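Local coordinates for N-acetylmuramoyl-L-alanine amidase domain-containing protein SAOUHSC_02979 (Staphylococcus aureus, PDB 5T1Q), which is probably a secreted cell-wall hydrolase with amidase activity, pairing a glucosaminidase-type domain of the lysozyme clan with a CHAP domain, at residues A82-A87 against K150-L155. Sequence-based numbering, arbitrary orientation.
Sequences ASVMIA and KDYSDL
A Met-aromatic contact between selenomethionine M85 and Y152 joins two helices, 82-93 and 145-158, in the glucosaminidase-type part of the chain, which belongs to the lysozyme clan. The CA atoms of M85 and Y152 lie 8.1 Å apart, and their two long side chains fill the interface, sliding past one another in opposite directions. M85 is fully extended, its CG anti to the backbone N (chi1 179°) and the chain beyond it straight, which lays CB, CG, SE and CE in succession along the CD2-CE2 side of the tyrosine. The tightest approach is M85 CG to Y152 CE2, at 3.6 Å. Beside it, M85 CB is 3.7 Å from Y152 CE2. Farther along, the M85 methyl CE lies 4.0 Å from CD2 of Y152. The selenium sits 5.0 Å from the centroid of the Y152 ring and 63° off its normal, an oblique approach.

With chi1 of Y152 at 168°, CG opposite the backbone N, the ring points at helix 82-93 and carries the phenol oxygen up to it. There OH of Y152 is 4.0 Å from CA of M85 and 4.1 Å from CG1 of V84, whose side chain crosses the tyrosine at about a right angle. Y152 is buried, and its hydroxyl is hydrogen-bonded to OE1 of Q88, just beyond 82-87 on that helix, so a polar tether accompanies the apolar packing.

F109, from a loop, stacks on the Y152 ring and touches M85. I74 of helix 58-78 packs against both M85 and S153, bringing a third helix to the junction, while V84 is covered by A181 and L185 of helix 178-185.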
loop_
_atom_site.group_PDB
_atom_site.type_symbol
_atom_site.label_atom_id
_atom_site.label_comp_id
_atom_site.label_asym_id
_atom_site.label_seq_id
_atom_site.Cartn_x
_atom_site.Cartn_y
_atom_site.Cartn_z
ATOM N N ALA A 82 19.584 0.767 -8.761
ATOM C CA ALA A 82 18.693 -0.364 -8.992
ATOM C C ALA A 82 17.788 -0.575 -7.767
ATOM O O ALA A 82 16.630 -0.979 -7.885
ATOM C CB ALA A 82 19.508 -1.619 -9.272
ATOM N N SER A 83 18.340 -0.295 -6.589
ATOM C CA SER A 83 17.604 -0.420 -5.335
ATOM C C SER A 83 16.391 0.494 -5.290
ATOM O O SER A 83 15.314 0.082 -4.856
ATOM C CB SER A 83 18.537 -0.119 -4.166
ATOM O OG SER A 83 19.228 1.085 -4.408
ATOM N N VAL A 84 16.565 1.740 -5.723
ATOM C CA VAL A 84 15.464 2.687 -5.750
ATOM C C VAL A 84 14.444 2.202 -6.779
ATOM O O VAL A 84 13.251 2.174 -6.504
ATOM C CB VAL A 84 15.950 4.130 -6.043
ATOM C CG1 VAL A 84 14.779 5.092 -6.218
ATOM C CG2 VAL A 84 16.860 4.620 -4.923
HETATM N N MSE A 85 14.927 1.766 -7.935
HETATM C CA MSE A 85 14.053 1.290 -9.012
HETATM C C MSE A 85 13.242 0.069 -8.601
HETATM O O MSE A 85 12.040 -0.008 -8.877
HETATM C CB MSE A 85 14.928 1.006 -10.235
HETATM C CG MSE A 85 14.155 0.465 -11.436
HETATM SE SE MSE A 85 15.396 0.362 -12.971
HETATM C CE MSE A 85 14.121 -0.226 -14.347
ATOM N N ILE A 86 13.886 -0.892 -7.945
ATOM C CA ILE A 86 13.206 -2.108 -7.520
ATOM C C ILE A 86 12.190 -1.793 -6.407
ATOM O O ILE A 86 11.097 -2.359 -6.381
ATOM C CB ILE A 86 14.201 -3.190 -7.051
ATOM C CG1 ILE A 86 15.070 -3.646 -8.225
ATOM C CG2 ILE A 86 13.448 -4.388 -6.487
ATOM C CD1 ILE A 86 16.234 -4.527 -7.832
ATOM N N ALA A 87 12.572 -0.895 -5.503
ATOM C CA ALA A 87 11.711 -0.496 -4.412
ATOM C C ALA A 87 10.472 0.211 -4.934
ATOM O O ALA A 87 9.368 -0.040 -4.441
ATOM C CB ALA A 87 12.464 0.397 -3.446
ATOM N N LYS A 150 12.155 -0.084 -19.005
ATOM C CA LYS A 150 12.833 0.849 -19.918
ATOM C C LYS A 150 12.214 2.252 -19.789
ATOM O O LYS A 150 12.934 3.254 -19.712
ATOM C CB LYS A 150 12.703 0.328 -21.367
ATOM C CG LYS A 150 13.280 1.178 -22.505
ATOM C CD LYS A 150 14.790 1.348 -22.421
ATOM C CE LYS A 150 15.415 1.545 -23.801
ATOM N NZ LYS A 150 14.867 2.688 -24.583
ATOM N N ASP A 151 10.884 2.313 -19.716
ATOM C CA ASP A 151 10.190 3.594 -19.658
ATOM C C ASP A 151 10.448 4.329 -18.329
ATOM O O ASP A 151 10.487 5.569 -18.289
ATOM C CB ASP A 151 8.697 3.411 -19.921
ATOM C CG ASP A 151 8.011 4.701 -20.346
ATOM O OD1 ASP A 151 8.658 5.524 -21.026
ATOM O OD2 ASP A 151 6.817 4.877 -20.022
ATOM N N TYR A 152 10.635 3.574 -17.251
ATOM C CA TYR A 152 10.975 4.174 -15.957
ATOM C C TYR A 152 12.332 4.851 -16.050
ATOM O O TYR A 152 12.492 5.988 -15.621
ATOM C CB TYR A 152 11.020 3.118 -14.843
ATOM C CG TYR A 152 11.641 3.633 -13.550
ATOM C CD1 TYR A 152 10.877 4.326 -12.617
ATOM C CD2 TYR A 152 12.996 3.440 -13.280
ATOM C CE1 TYR A 152 11.439 4.804 -11.448
ATOM C CE2 TYR A 152 13.571 3.918 -12.118
ATOM C CZ TYR A 152 12.788 4.597 -11.204
ATOM O OH TYR A 152 13.347 5.060 -10.043
ATOM N N SER A 153 13.310 4.130 -16.600
ATOM C CA SER A 153 14.666 4.656 -16.749
ATOM C C SER A 153 14.673 5.890 -17.648
ATOM O O SER A 153 15.402 6.839 -17.380
ATOM C CB SER A 153 15.612 3.595 -17.306
ATOM O OG SER A 153 15.218 3.203 -18.605
ATOM N N ASP A 154 13.844 5.881 -18.689
ATOM C CA ASP A 154 13.730 7.028 -19.590
ATOM C C ASP A 154 13.138 8.242 -18.886
ATOM O O ASP A 154 13.541 9.370 -19.161
ATOM C CB ASP A 154 12.900 6.681 -20.835
ATOM C CG ASP A 154 13.648 5.769 -21.813
ATOM O OD1 ASP A 154 14.826 5.433 -21.556
ATOM O OD2 ASP A 154 13.061 5.400 -22.856
ATOM N N LEU A 155 12.191 8.011 -17.977
ATOM C CA LEU A 155 11.574 9.106 -17.228
ATOM C C LEU A 155 12.588 9.772 -16.303
ATOM O O LEU A 155 12.690 10.999 -16.273
ATOM C CB LEU A 155 10.382 8.609 -16.405
ATOM C CG LEU A 155 9.610 9.670 -15.610
ATOM C CD1 LEU A 155 9.048 10.742 -16.525
ATOM C CD2 LEU A 155 8.501 9.013 -14.811
#